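PDB 3QZB: putative superoxide reductase from Thermotoga maritima, which probably reduces superoxide to hydrogen peroxide at a mononuclear iron centre, using electrons delivered by rubredoxin. Local coordinates for residues S125-N128 with I129-L132. Numbering follows the deposited sequence.
With FE (Fe (III) ion), chain B.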
ATOM      1  N   SER A 125      -9.054  -5.165   9.117  1.00  5.52           N
ATOM      2  CA  SER A 125      -7.706  -5.696   9.280  1.00  6.31           C
ATOM      3  C   SER A 125      -7.563  -7.041   8.606  1.00  5.50           C
ATOM      4  O   SER A 125      -8.583  -7.726   8.356  1.00  6.05           O
ATOM      5  CB  SER A 125      -7.335  -5.778  10.758  1.00  6.63           C
ATOM      6  OG  SER A 125      -8.228  -6.592  11.455  1.00  7.76           O
ATOM      7  N   TYR A 126      -6.336  -7.429   8.329  1.00  5.38           N
ATOM      8  CA  TYR A 126      -6.035  -8.621   7.554  1.00  4.85           C
ATOM      9  C   TYR A 126      -4.886  -9.375   8.209  1.00  4.85           C
ATOM     10  O   TYR A 126      -3.812  -8.836   8.406  1.00  5.47           O
ATOM     11  CB  TYR A 126      -5.640  -8.215   6.112  1.00  4.95           C
ATOM     12  CG  TYR A 126      -5.310  -9.395   5.235  1.00  5.38           C
ATOM     13  CD1 TYR A 126      -6.254 -10.361   4.930  1.00  5.75           C
ATOM     14  CD2 TYR A 126      -4.049  -9.560   4.760  1.00  6.24           C
ATOM     15  CE1 TYR A 126      -5.903 -11.481   4.184  1.00  5.94           C
ATOM     16  CE2 TYR A 126      -3.676 -10.678   3.999  1.00  5.98           C
ATOM     17  CZ  TYR A 126      -4.617 -11.627   3.741  1.00  5.63           C
ATOM     18  OH  TYR A 126      -4.290 -12.786   3.035  1.00  6.63           O
ATOM     19  N   CYS A 127      -5.153 -10.663   8.489  1.00  5.90           N
ATOM     20  CA  CYS A 127      -4.155 -11.635   8.938  1.00  5.24           C
ATOM     21  C   CYS A 127      -3.719 -12.439   7.743  1.00  6.25           C
ATOM     22  O   CYS A 127      -4.501 -12.736   6.847  1.00  6.29           O
ATOM     23  CB  CYS A 127      -4.798 -12.520  10.003  1.00  6.04           C
ATOM     24  SG  CYS A 127      -3.646 -13.854  10.500  1.00  6.12           S
ATOM     25  N   ASN A 128      -2.439 -12.758   7.694  1.00  5.42           N
ATOM     26  CA  ASN A 128      -1.907 -13.516   6.539  1.00  5.89           C
ATOM     27  C   ASN A 128      -2.494 -14.928   6.399  1.00  6.55           C
ATOM     28  O   ASN A 128      -2.441 -15.477   5.297  1.00  7.39           O
ATOM     29  CB  ASN A 128      -0.391 -13.545   6.499  1.00  5.84           C
ATOM     30  CG  ASN A 128       0.223 -14.471   7.511  1.00  6.20           C
ATOM     31  OD1 ASN A 128      -0.316 -14.679   8.602  1.00  6.98           O
ATOM     32  ND2 ASN A 128       1.402 -15.017   7.181  1.00  8.34           N
ATOM     33  N   ILE A 129      -3.102 -15.488   7.465  1.00  5.84           N
ATOM     34  CA  ILE A 129      -3.721 -16.798   7.360  1.00  6.08           C
ATOM     35  C   ILE A 129      -5.156 -16.849   7.853  1.00  5.76           C
ATOM     36  O   ILE A 129      -5.840 -17.829   7.612  1.00  6.61           O
ATOM     37  CB  ILE A 129      -2.859 -17.903   8.070  1.00  6.32           C
ATOM     38  CG1 ILE A 129      -2.867 -17.734   9.579  1.00  6.77           C
ATOM     39  CG2 ILE A 129      -1.476 -17.933   7.463  1.00  7.74           C
ATOM     40  CD1 ILE A 129      -1.990 -18.749  10.328  1.00  8.09           C
ATOM     41  N   HIS A 130      -5.665 -15.804   8.550  1.00  5.50           N
ATOM     42  CA  HIS A 130      -7.007 -15.807   9.085  1.00  5.33           C
ATOM     43  C   HIS A 130      -7.921 -14.724   8.481  1.00  5.63           C
ATOM     44  O   HIS A 130      -8.968 -14.385   9.057  1.00  6.21           O
ATOM     45  CB  HIS A 130      -7.003 -15.649  10.609  1.00  6.41           C
ATOM     46  CG  HIS A 130      -6.313 -16.784  11.317  1.00  6.76           C
ATOM     47  ND1 HIS A 130      -5.196 -16.609  12.131  1.00  6.52           N
ATOM     48  CD2 HIS A 130      -6.621 -18.116  11.361  1.00  7.38           C
ATOM     49  CE1 HIS A 130      -4.865 -17.787  12.619  1.00  7.30           C
ATOM     50  NE2 HIS A 130      -5.692 -18.712  12.184  1.00  7.37           N
ATOM     51  N   GLY A 131      -7.538 -14.227   7.305  1.00  6.06           N
ATOM     52  CA  GLY A 131      -8.427 -13.365   6.544  1.00  6.20           C
ATOM     53  C   GLY A 131      -8.772 -12.034   7.190  1.00  5.31           C
ATOM     54  O   GLY A 131      -7.962 -11.425   7.897  1.00  5.63           O
ATOM     55  N   LEU A 132      -9.936 -11.520   6.807  1.00  5.88           N
ATOM     56  CA  LEU A 132     -10.398 -10.172   7.072  1.00  5.30           C
ATOM     57  C   LEU A 132     -11.327 -10.093   8.284  1.00  6.05           C
ATOM     58  O   LEU A 132     -12.202 -10.956   8.504  1.00  6.39           O
ATOM     59  CB  LEU A 132     -11.194  -9.644   5.855  1.00  6.12           C
ATOM     60  CG  LEU A 132     -10.325  -9.397   4.595  1.00  5.84           C
ATOM     61  CD1 LEU A 132     -11.300  -9.125   3.386  1.00  6.77           C
ATOM     62  CD2 LEU A 132      -9.374  -8.263   4.753  1.00  6.65           C
TER
HETATM   63 FE    FE B 132      -4.175 -14.740  12.593  1.00  5.79          FE
HETATM   64  O   HOH W   1      -5.686 -14.849   5.282  1.00  7.70           O
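With SG of C127 swung anti to its main-chain nitrogen (chi1 175°) and the imidazole of H130 anti to its own carbonyl carbon (chi1 -63°), the two side chains converge on one iron across a tight turn. C127 SG binds the iron at 2.3 Å and H130 ND1 at 2.2 Å. The thiolate is also gripped from the backbone: I129 N points almost straight at C127 SG over 3.5 Å, while H130 N makes a weaker, more bent bond to the same sulfur. Such N-H groups would be expected to draw some electron density from the sulfur. CG1 of I129 lies over one face of the H130 ring, 3.6 Å above its plane and offset toward the rim.

C127 N donates a nearly linear bond to G131 O (3.0 Å), but the return bond from G131 N to C127 O is weak, and a water joins the same two atoms, donating to C127 O and accepting from G131 N. One residue further back, Y126 CD1 packs on L132 CD2 at 3.8 Å; the phenol oxygen bonds E82 N of a second subunit. The side chain of N128 takes a bond from H64 N on OD1 and gives one from ND2 to E62 O, on either side of H63 in the sequence. H29, H57 and H63 complete the four-histidine, one-cysteine iron site characteristic of superoxide reductases, here set at the end of a hairpin of the immunoglobulin-like beta-sandwich.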